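Local coordinates for crossover junction endodeoxyribonuclease Hjc (Sulfolobus solfataricus, PDB 4TKD), which resolves four-way DNA (Holliday) junctions during genetic recombination by cutting paired nicks in opposing strands, acting as a magnesium-dependent homodimeric endonuclease, at residues Gly33-Lys37 against Asp38-Asp42; Ile44-Asn48 against Gly49-Leu53; Ile64-Arg68 against Glu69-Gly73; Val89-Gly93 against Val94-Ile98. All blocks are in the same frame, centred on the assembly; numbering follows the deposited sequence. Where two conformers were deposited one is given.

Interaction 1: residues Gly33-Lys37 against Asp38-Asp42; sequences GSKRK and DPIPD
The loop that carries the chain from strand 25-28 into strand 43-47 of this PD-(D/E)XK nuclease folds back on itself here, so that S34 comes against P39 and I40 shortly before D42, an inferred magnesium ligand. The CA atoms of S34 and P39 lie 3.7 Å apart, and neither arm has helix or strand geometry. Two weak polar contacts span the bend. K35 NZ donates a weak hydrogen bond to D38 O at 3.3 Å: its chain, bent at chi2 and again at chi4 (78°), curls the ammonium group back over the bend to meet a backbone oxygen, while the D38 carboxylate stays well away from it. At the turn of the loop K37 and D38 are sequence neighbours whose side chains cross at a slant. CE of K37 approaches D38 OD1 to 3.4 Å, yet K37 NZ remains 4.5 Å from that oxygen, a proximity of opposite charges too long for a salt bridge. P39 CD packs on K37 C at 3.5 Å. Beyond the bend, I40 packs on V27 of the second subunit, and D42 OD2 accepts a hydrogen bond from M56 N. Nearer the metal-site end, S34 OG, turned beside its own backbone N (chi1 -57°), faces I40 O at 3.2 Å, a weak hydrogen bond at most, since the single hydroxyl proton has another acceptor within reach.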
loop_
_atom_site.group_PDB
_atom_site.type_symbol
_atom_site.label_atom_id
_atom_site.label_comp_id
_atom_site.label_asym_id
_atom_site.label_seq_id
_atom_site.Cartn_x
_atom_site.Cartn_y
_atom_site.Cartn_z
ATOM N N GLY C 33 1.055 24.062 -14.824
ATOM C CA GLY C 33 1.734 22.838 -14.408
ATOM C C GLY C 33 1.561 21.654 -15.341
ATOM O O GLY C 33 1.463 21.830 -16.566
ATOM N N SER C 34 1.613 20.413 -14.747
ATOM C CA SER C 34 1.490 19.074 -15.384
ATOM C C SER C 34 2.301 18.896 -16.696
ATOM O O SER C 34 2.123 17.946 -17.460
ATOM C CB SER C 34 0.027 18.672 -15.527
ATOM O OG SER C 34 -0.605 18.683 -14.258
ATOM N N LYS C 35 3.228 19.826 -16.882
ATOM C CA LYS C 35 4.195 20.073 -17.943
ATOM C C LYS C 35 4.998 18.870 -18.421
ATOM O O LYS C 35 6.216 19.004 -18.499
ATOM C CB LYS C 35 5.185 21.158 -17.443
ATOM C CG LYS C 35 4.867 21.731 -16.046
ATOM C CD LYS C 35 6.004 21.654 -15.036
ATOM C CE LYS C 35 5.646 22.327 -13.729
ATOM N NZ LYS C 35 4.753 21.483 -12.884
ATOM N N ARG C 36 4.360 17.702 -18.743
ATOM C CA ARG C 36 5.014 16.434 -19.170
ATOM C C ARG C 36 6.029 15.964 -18.109
ATOM O O ARG C 36 6.142 14.776 -17.844
ATOM C CB ARG C 36 5.664 16.592 -20.570
ATOM C CG ARG C 36 6.400 15.386 -21.141
ATOM C CD ARG C 36 7.335 15.852 -22.236
ATOM N NE ARG C 36 8.236 14.799 -22.717
ATOM C CZ ARG C 36 9.219 14.997 -23.593
ATOM N NH1 ARG C 36 9.450 16.208 -24.080
ATOM N NH2 ARG C 36 9.975 13.982 -23.993
ATOM N N LYS C 37 6.778 16.921 -17.535
ATOM C CA LYS C 37 7.762 16.774 -16.481
ATOM C C LYS C 37 7.172 17.406 -15.219
ATOM O O LYS C 37 6.578 18.494 -15.262
ATOM C CB LYS C 37 9.107 17.422 -16.870
ATOM C CG LYS C 37 10.233 17.211 -15.841
ATOM C CD LYS C 37 10.747 15.757 -15.776
ATOM C CE LYS C 37 10.755 15.229 -14.359
ATOM N NZ LYS C 37 11.638 14.041 -14.207
ATOM N N ASP C 38 7.322 16.696 -14.100
ATOM C CA ASP C 38 6.756 17.075 -12.824
ATOM C C ASP C 38 5.224 17.174 -12.921
ATOM O O ASP C 38 4.642 18.181 -12.513
ATOM C CB ASP C 38 7.444 18.318 -12.229
ATOM C CG ASP C 38 8.664 17.948 -11.401
ATOM O OD1 ASP C 38 9.654 17.442 -11.990
ATOM O OD2 ASP C 38 8.605 18.102 -10.163
ATOM N N PRO C 39 4.535 16.157 -13.502
ATOM C CA PRO C 39 3.079 16.248 -13.558
ATOM C C PRO C 39 2.514 16.118 -12.161
ATOM O O PRO C 39 3.118 15.514 -11.258
ATOM C CB PRO C 39 2.663 15.101 -14.476
ATOM C CG PRO C 39 3.706 14.096 -14.290
ATOM C CD PRO C 39 5.003 14.860 -14.046
ATOM N N ILE C 40 1.380 16.760 -11.987
ATOM C CA ILE C 40 0.634 16.795 -10.737
ATOM C C ILE C 40 -0.705 16.145 -11.011
ATOM O O ILE C 40 -1.351 16.492 -12.009
ATOM C CB ILE C 40 0.490 18.281 -10.257
ATOM C CG1 ILE C 40 1.878 18.881 -9.845
ATOM C CG2 ILE C 40 -0.527 18.440 -9.110
ATOM C CD1 ILE C 40 1.898 20.385 -9.749
ATOM N N PRO C 41 -1.178 15.216 -10.154
ATOM C CA PRO C 41 -2.540 14.657 -10.360
ATOM C C PRO C 41 -3.628 15.746 -10.465
ATOM O O PRO C 41 -3.536 16.781 -9.791
ATOM C CB PRO C 41 -2.740 13.765 -9.130
ATOM C CG PRO C 41 -1.341 13.454 -8.658
ATOM C CD PRO C 41 -0.567 14.697 -8.913
ATOM N N ASP C 42 -4.629 15.533 -11.351
ATOM C CA ASP C 42 -5.752 16.450 -11.626
ATOM C C ASP C 42 -6.502 16.851 -10.400
ATOM O O ASP C 42 -6.894 18.011 -10.286
ATOM C CB ASP C 42 -6.735 15.864 -12.664
ATOM C CG ASP C 42 -6.106 15.703 -14.030
ATOM O OD1 ASP C 42 -5.445 16.655 -14.496
ATOM O OD2 ASP C 42 -6.272 14.628 -14.633
#

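Interaction 2: residues Ile44-Asn48 against Gly49-Leu53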
loop_
_atom_site.group_PDB
_atom_site.type_symbol
_atom_site.label_atom_id
_atom_site.label_comp_id
_atom_site.label_asym_id
_atom_site.label_seq_id
_atom_site.Cartn_x
_atom_site.Cartn_y
_atom_site.Cartn_z
ATOM N N ILE C 44 -6.490 16.408 -6.064
ATOM C CA ILE C 44 -5.850 16.021 -4.828
ATOM C C ILE C 44 -6.900 16.242 -3.761
ATOM O O ILE C 44 -7.388 17.357 -3.601
ATOM C CB ILE C 44 -4.535 16.795 -4.548
ATOM C CG1 ILE C 44 -3.483 16.456 -5.597
ATOM C CG2 ILE C 44 -3.999 16.488 -3.141
ATOM C CD1 ILE C 44 -2.413 17.514 -5.745
ATOM N N ALA C 45 -7.289 15.172 -3.077
ATOM C CA ALA C 45 -8.292 15.251 -2.026
ATOM C C ALA C 45 -7.681 14.785 -0.721
ATOM O O ALA C 45 -7.026 13.749 -0.672
ATOM C CB ALA C 45 -9.508 14.416 -2.385
ATOM N N LEU C 46 -7.851 15.586 0.317
ATOM C CA LEU C 46 -7.255 15.313 1.616
ATOM C C LEU C 46 -8.296 15.326 2.722
ATOM O O LEU C 46 -9.151 16.216 2.758
ATOM C CB LEU C 46 -6.169 16.359 1.942
ATOM C CG LEU C 46 -5.214 16.786 0.830
ATOM C CD1 LEU C 46 -4.496 18.114 1.205
ATOM C CD2 LEU C 46 -4.232 15.636 0.458
ATOM N N LYS C 47 -8.208 14.359 3.636
ATOM C CA LYS C 47 -9.108 14.280 4.780
ATOM C C LYS C 47 -8.376 13.650 5.935
ATOM O O LYS C 47 -8.050 12.472 5.876
ATOM C CB LYS C 47 -10.395 13.498 4.446
ATOM C CG LYS C 47 -11.469 13.653 5.508
ATOM C CD LYS C 47 -12.705 12.829 5.208
ATOM C CE LYS C 47 -13.691 12.944 6.343
ATOM N NZ LYS C 47 -14.988 12.305 6.021
ATOM N N ASN C 48 -8.108 14.452 6.969
ATOM C CA ASN C 48 -7.436 14.047 8.191
ATOM C C ASN C 48 -6.329 13.012 7.985
ATOM O O ASN C 48 -6.412 11.870 8.469
ATOM C CB ASN C 48 -8.454 13.630 9.250
ATOM C CG ASN C 48 -7.907 13.714 10.653
ATOM O OD1 ASN C 48 -7.117 14.615 10.999
ATOM N ND2 ASN C 48 -8.322 12.767 11.490
ATOM N N GLY C 49 -5.337 13.410 7.196
ATOM C CA GLY C 49 -4.169 12.593 6.894
ATOM C C GLY C 49 -4.342 11.584 5.772
ATOM O O GLY C 49 -3.373 10.897 5.430
ATOM N N VAL C 50 -5.548 11.478 5.176
ATOM C CA VAL C 50 -5.792 10.553 4.061
ATOM C C VAL C 50 -5.657 11.313 2.732
ATOM O O VAL C 50 -6.359 12.301 2.508
ATOM C CB VAL C 50 -7.142 9.776 4.161
ATOM C CG1 VAL C 50 -7.413 8.930 2.915
ATOM C CG2 VAL C 50 -7.219 8.955 5.447
ATOM N N ILE C 51 -4.752 10.820 1.855
ATOM C CA ILE C 51 -4.434 11.428 0.565
ATOM C C ILE C 51 -4.968 10.565 -0.563
ATOM O O ILE C 51 -4.601 9.399 -0.689
ATOM C CB ILE C 51 -2.904 11.716 0.421
ATOM C CG1 ILE C 51 -2.354 12.539 1.628
ATOM C CG2 ILE C 51 -2.600 12.436 -0.919
ATOM C CD1 ILE C 51 -0.862 12.392 1.906
ATOM N N ILE C 52 -5.839 11.161 -1.389
ATOM C CA ILE C 52 -6.436 10.530 -2.572
ATOM C C ILE C 52 -6.075 11.404 -3.742
ATOM O O ILE C 52 -6.201 12.631 -3.668
ATOM C CB ILE C 52 -7.968 10.335 -2.443
ATOM C CG1 ILE C 52 -8.302 9.338 -1.318
ATOM C CG2 ILE C 52 -8.653 10.009 -3.829
ATOM C CD1 ILE C 52 -9.652 9.414 -0.881
ATOM N N LEU C 53 -5.573 10.773 -4.785
ATOM C CA LEU C 53 -5.069 11.424 -5.987
ATOM C C LEU C 53 -5.801 10.852 -7.187
ATOM O O LEU C 53 -5.843 9.640 -7.349
ATOM C CB LEU C 53 -3.532 11.192 -6.120
ATOM C CG LEU C 53 -2.683 11.538 -4.888
ATOM C CD1 LEU C 53 -1.303 10.991 -5.009
ATOM C CD2 LEU C 53 -2.646 13.029 -4.656
#
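Strands 44-47 and 50-53 run antiparallel, their axes 4.9 Å apart at closest and their directions 163° from one another, joined by a type I' turn from K47 to V50. A45 with I52 and K47 with V50 are the hydrogen-bonded pairs. A45 N reaches I52 O at 2.8 Å in a nearly straight bond (178°), and I52 N returns one to A45 O. At the turn, K47 N bonds to V50 O in the carbonyl plane, whereas V50 N meets K47 O from above that carbonyl's plane, at 2.8 Å. G49, with phi at 83°, occupies the second turn corner. Between the bonded pairs, L46 CA approaches V50 O to 3.3 Å as a CA-H...O contact.

Side chains of the non-hydrogen-bonded pairs share one face. CD2 of L53 lies against CG1 of I44 at 3.7 Å, the two chains side by side and pointing the same way. L46 and I51 repeat this, CD2 of L46 touching both CG1 and CG2 of I51, each at 3.8 Å. The other face carries A45, K47, V50 and I52; there K47 turns its NZ away to bond K22 O. The second subunit is also bonded through the N48 and G49 backbone. The backbone polar groups of the bonded pairs satisfy one another, and the aliphatic side chains make the faces largely apolar, K47 apart: that of A45, V50 and I52 meets helix 122-133, that of I44, L46, I51 and L53 meets helix 68-81 and the second subunit.

Interaction 3: residues Ile64-Arg68 against Glu69-Gly73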
loop_
_atom_site.group_PDB
_atom_site.type_symbol
_atom_site.label_atom_id
_atom_site.label_comp_id
_atom_site.label_asym_id
_atom_site.label_seq_id
_atom_site.Cartn_x
_atom_site.Cartn_y
_atom_site.Cartn_z
ATOM N N ILE C 64 -7.927 2.815 -22.008
ATOM C CA ILE C 64 -7.514 4.069 -21.369
ATOM C C ILE C 64 -5.986 4.102 -21.383
ATOM O O ILE C 64 -5.351 3.245 -20.778
ATOM C CB ILE C 64 -8.088 4.324 -19.940
ATOM C CG1 ILE C 64 -9.623 4.217 -19.891
ATOM C CG2 ILE C 64 -7.630 5.694 -19.432
ATOM C CD1 ILE C 64 -10.210 3.909 -18.519
ATOM N N TYR C 65 -5.412 5.070 -22.093
ATOM C CA TYR C 65 -3.971 5.232 -22.246
ATOM C C TYR C 65 -3.383 6.414 -21.426
ATOM O O TYR C 65 -3.885 7.549 -21.463
ATOM C CB TYR C 65 -3.607 5.405 -23.732
ATOM C CG TYR C 65 -3.544 4.123 -24.534
ATOM C CD1 TYR C 65 -4.671 3.625 -25.185
ATOM C CD2 TYR C 65 -2.342 3.447 -24.710
ATOM C CE1 TYR C 65 -4.616 2.453 -25.939
ATOM C CE2 TYR C 65 -2.269 2.282 -25.477
ATOM C CZ TYR C 65 -3.410 1.785 -26.085
ATOM O OH TYR C 65 -3.335 0.632 -26.839
ATOM N N VAL C 66 -2.315 6.123 -20.681
ATOM C CA VAL C 66 -1.563 7.121 -19.929
ATOM C C VAL C 66 -0.124 7.063 -20.469
ATOM O O VAL C 66 0.527 6.036 -20.350
ATOM C CB VAL C 66 -1.633 6.944 -18.384
ATOM C CG1 VAL C 66 -1.023 8.149 -17.683
ATOM C CG2 VAL C 66 -3.067 6.720 -17.902
ATOM N N ARG C 67 0.340 8.146 -21.108
ATOM C CA ARG C 67 1.690 8.254 -21.666
ATOM C C ARG C 67 2.745 8.081 -20.571
ATOM O O ARG C 67 2.565 8.573 -19.459
ATOM C CB ARG C 67 1.888 9.604 -22.403
ATOM C CG ARG C 67 1.760 9.537 -23.930
ATOM C CD ARG C 67 3.105 9.314 -24.625
ATOM N NE ARG C 67 2.969 9.328 -26.079
ATOM C CZ ARG C 67 3.462 10.274 -26.876
ATOM N NH1 ARG C 67 4.170 11.279 -26.371
ATOM N NH2 ARG C 67 3.271 10.209 -28.187
ATOM N N ARG C 68 3.834 7.369 -20.896
ATOM C CA ARG C 68 4.963 7.084 -20.020
ATOM C C ARG C 68 5.396 8.220 -19.071
ATOM O O ARG C 68 5.456 8.000 -17.865
ATOM C CB ARG C 68 6.150 6.584 -20.860
ATOM C CG ARG C 68 7.481 6.469 -20.091
ATOM C CD ARG C 68 8.571 5.895 -20.945
ATOM N NE ARG C 68 9.151 6.936 -21.796
ATOM C CZ ARG C 68 8.874 7.101 -23.084
ATOM N NH1 ARG C 68 8.051 6.263 -23.708
ATOM N NH2 ARG C 68 9.418 8.105 -23.760
ATOM N N GLU C 69 5.726 9.404 -19.614
ATOM C CA GLU C 69 6.225 10.520 -18.811
ATOM C C GLU C 69 5.180 11.055 -17.849
ATOM O O GLU C 69 5.532 11.306 -16.698
ATOM C CB GLU C 69 6.787 11.632 -19.736
ATOM C CG GLU C 69 7.639 11.123 -20.910
ATOM C CD GLU C 69 6.961 10.893 -22.259
ATOM O OE1 GLU C 69 7.468 11.431 -23.272
ATOM O OE2 GLU C 69 5.965 10.133 -22.319
ATOM N N GLN C 70 3.884 11.120 -18.269
ATOM C CA GLN C 70 2.780 11.526 -17.394
ATOM C C GLN C 70 2.584 10.472 -16.294
ATOM O O GLN C 70 2.530 10.829 -15.124
ATOM C CB GLN C 70 1.487 11.710 -18.194
ATOM C CG GLN C 70 0.254 12.011 -17.331
ATOM C CD GLN C 70 -0.995 12.159 -18.146
ATOM O OE1 GLN C 70 -1.353 11.302 -18.954
ATOM N NE2 GLN C 70 -1.720 13.217 -17.906
ATOM N N ALA C 71 2.496 9.190 -16.673
ATOM C CA ALA C 71 2.319 8.077 -15.747
ATOM C C ALA C 71 3.427 8.045 -14.706
ATOM O O ALA C 71 3.115 8.031 -13.520
ATOM C CB ALA C 71 2.290 6.768 -16.506
ATOM N N GLU C 72 4.712 8.090 -15.144
ATOM C CA GLU C 72 5.867 8.057 -14.242
ATOM C C GLU C 72 5.852 9.165 -13.199
ATOM O O GLU C 72 6.053 8.874 -12.015
ATOM C CB GLU C 72 7.203 8.012 -15.016
ATOM C CG GLU C 72 7.483 6.617 -15.590
ATOM C CD GLU C 72 8.586 6.509 -16.623
ATOM O OE1 GLU C 72 9.251 7.532 -16.898
ATOM O OE2 GLU C 72 8.784 5.398 -17.164
ATOM N N GLY C 73 5.523 10.385 -13.631
ATOM C CA GLY C 73 5.436 11.550 -12.757
ATOM C C GLY C 73 4.329 11.461 -11.735
ATOM O O GLY C 73 4.567 11.787 -10.575
#
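Two main-chain bonds begin helix 68-81, accepted by R67, its N-cap residue, and by R68. A71 N donates to R67 O at 2.9 Å with an almost straight N-H...O angle of 177°, and E72 N donates to R68 O at 2.8 Å. Charge is arranged more loosely. In the conformer given, the carboxylate of E69 stacks over one face of the R68 guanidinium, the planes 17° apart, and R68 NH2 stands 3.9 Å from E69 OE1: a long and tentative salt bridge of charges only, since no N-H points at the oxygen. R68 NH1 is instead engaged by T108 O, and OE1 of E69 has a weak, long ion pair with R36. R68 also runs alongside E72, whose OE2 meets the aliphatic CG of R68 at 3.4 Å.

Packing follows on the strand side. V66 CG1, anti to the backbone N (chi1 -170°), touches A71 CB at 3.8 Å and Q70 OE1 at 3.4 Å, with the Q70 chain extended and crossing V66 at about a right angle. Q70 also lies close to E55 and K57, an inferred metal ligand and a predicted transition-state stabiliser. E69, near the N-terminus of the helix, would probably interact favourably with the helix dipole and, beside R68, temper the local positive charge.

Interaction 4: residues Val89-Gly93 against Val94-Ile98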
loop_
_atom_site.group_PDB
_atom_site.type_symbol
_atom_site.label_atom_id
_atom_site.label_comp_id
_atom_site.label_asym_id
_atom_site.label_seq_id
_atom_site.Cartn_x
_atom_site.Cartn_y
_atom_site.Cartn_z
ATOM N N VAL C 89 -12.322 7.882 -14.642
ATOM C CA VAL C 89 -12.807 7.707 -16.010
ATOM C C VAL C 89 -13.720 8.883 -16.444
ATOM O O VAL C 89 -14.775 9.107 -15.846
ATOM C CB VAL C 89 -13.415 6.297 -16.289
ATOM C CG1 VAL C 89 -13.552 6.059 -17.782
ATOM C CG2 VAL C 89 -12.586 5.176 -15.647
ATOM N N LYS C 90 -13.265 9.654 -17.458
ATOM C CA LYS C 90 -13.958 10.810 -18.066
ATOM C C LYS C 90 -15.104 10.289 -18.976
ATOM O O LYS C 90 -14.979 10.242 -20.214
ATOM C CB LYS C 90 -12.952 11.628 -18.905
ATOM C CG LYS C 90 -12.500 12.957 -18.343
ATOM C CD LYS C 90 -11.645 13.659 -19.392
ATOM C CE LYS C 90 -11.570 15.157 -19.206
ATOM N NZ LYS C 90 -10.404 15.570 -18.376
ATOM N N LYS C 91 -16.200 9.841 -18.341
ATOM C CA LYS C 91 -17.375 9.293 -19.029
ATOM C C LYS C 91 -18.680 9.698 -18.315
ATOM O O LYS C 91 -18.643 9.966 -17.108
ATOM C CB LYS C 91 -17.262 7.758 -19.200
ATOM C CG LYS C 91 -17.299 6.952 -17.911
ATOM C CD LYS C 91 -17.339 5.461 -18.187
ATOM C CE LYS C 91 -18.647 4.833 -17.770
ATOM N NZ LYS C 91 -18.788 4.737 -16.289
ATOM N N PRO C 92 -19.847 9.751 -19.011
ATOM C CA PRO C 92 -21.079 10.113 -18.298
ATOM C C PRO C 92 -21.577 8.968 -17.426
ATOM O O PRO C 92 -21.134 7.826 -17.565
ATOM C CB PRO C 92 -22.060 10.481 -19.420
ATOM C CG PRO C 92 -21.576 9.757 -20.621
ATOM C CD PRO C 92 -20.114 9.438 -20.434
ATOM N N GLY C 93 -22.456 9.306 -16.499
ATOM C CA GLY C 93 -23.031 8.348 -15.576
ATOM C C GLY C 93 -22.175 8.062 -14.367
ATOM O O GLY C 93 -21.604 8.980 -13.773
ATOM N N VAL C 94 -22.115 6.773 -13.999
ATOM C CA VAL C 94 -21.424 6.241 -12.826
ATOM C C VAL C 94 -19.952 6.647 -12.756
ATOM O O VAL C 94 -19.163 6.290 -13.651
ATOM C CB VAL C 94 -21.634 4.706 -12.666
ATOM C CG1 VAL C 94 -20.640 4.080 -11.679
ATOM C CG2 VAL C 94 -23.056 4.392 -12.241
ATOM N N LEU C 95 -19.590 7.390 -11.679
ATOM C CA LEU C 95 -18.207 7.772 -11.421
ATOM C C LEU C 95 -17.452 6.458 -11.203
ATOM O O LEU C 95 -17.842 5.675 -10.326
ATOM C CB LEU C 95 -18.089 8.660 -10.148
ATOM C CG LEU C 95 -18.800 10.026 -10.119
ATOM C CD1 LEU C 95 -18.406 10.820 -8.887
ATOM C CD2 LEU C 95 -18.476 10.850 -11.341
ATOM N N LYS C 96 -16.469 6.154 -12.075
ATOM C CA LYS C 96 -15.634 4.951 -11.942
ATOM C C LYS C 96 -14.150 5.347 -11.774
ATOM O O LYS C 96 -13.632 6.165 -12.539
ATOM C CB LYS C 96 -15.836 3.958 -13.102
ATOM C CG LYS C 96 -17.067 3.064 -12.955
ATOM C CD LYS C 96 -16.998 1.838 -13.873
ATOM C CE LYS C 96 -18.080 0.822 -13.555
ATOM N NZ LYS C 96 -17.705 -0.555 -13.989
ATOM N N PHE C 97 -13.487 4.765 -10.766
ATOM C CA PHE C 97 -12.108 5.034 -10.418
ATOM C C PHE C 97 -11.299 3.740 -10.484
ATOM O O PHE C 97 -11.627 2.765 -9.805
ATOM C CB PHE C 97 -12.030 5.654 -9.012
ATOM C CG PHE C 97 -12.861 6.892 -8.842
ATOM C CD1 PHE C 97 -12.353 8.149 -9.160
ATOM C CD2 PHE C 97 -14.159 6.810 -8.380
ATOM C CE1 PHE C 97 -13.149 9.290 -9.057
ATOM C CE2 PHE C 97 -14.946 7.953 -8.261
ATOM C CZ PHE C 97 -14.443 9.182 -8.613
ATOM N N ILE C 98 -10.251 3.742 -11.305
ATOM C CA ILE C 98 -9.367 2.594 -11.476
ATOM C C ILE C 98 -8.095 2.774 -10.653
ATOM O O ILE C 98 -7.346 3.715 -10.920
ATOM C CB ILE C 98 -9.090 2.292 -12.979
ATOM C CG1 ILE C 98 -10.405 1.924 -13.700
ATOM C CG2 ILE C 98 -8.043 1.185 -13.150
ATOM C CD1 ILE C 98 -10.407 2.168 -15.220
#
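V89 and K96 meet through the backbone: V89 N donates to K96 O at 3.0 Å, with an N-H...O angle of 175°. The same carbonyl oxygen is also approached by V89 CG2, at 3.4 Å. That methyl then reaches along the partner strand to I98, touching its CD1 at 3.7 Å, the two side chains set obliquely to each other. With CG1 anti to the backbone N (chi1 -165°), CG2 lies anti to the carbonyl carbon and faces both neighbours.

Further out, K91 reaches across the loop. With its CG placed between backbone N and carbonyl carbon (chi1 66°) and its chain bent at chi3 and chi4, NZ comes to V94 O at 3.1 Å, a weak hydrogen bond. NZ also sits 4.1 Å from K96 CG, while the ammonium groups of the two lysines stay 5.9 Å apart.

The turn also shapes the path of the chain. K90 is the centre of an inverse gamma turn, and G93 has a positive phi. Beyond the contact, I98 shares a backbone bond with L87, and F97 and L95 pack on helices 10-21 and 122-133 through I15 and L122. The contact is therefore the loop end of the beta hairpin formed by strands 84-90 and 97-99, at the edge of the mixed five-stranded sheet in this nuclease fold.

Overall arrangement
The four contacts come in order along the chain within one nuclease domain. Interactions 2 and 4 are two hairpins of the same mixed sheet, their centres 19 Å apart; strands 50-58 and 84-90 are neighbours in it. Interaction 1 leads into the first hairpin, P41 CB lying 4.0 Å from L53 CB, and also packs on interaction 3, with P39 CG 3.4 Å from G73 CA. Interaction 3 joins interaction 4 through I64 CD1 and I98 CD1, 3.7 Å apart. Interactions 1 and 2 link this region to the second subunit, while the P39-G73 contact ties the loop to helix 68-81; in that loop D42, an inferred metal ligand, bonds through its N to E55 OE1.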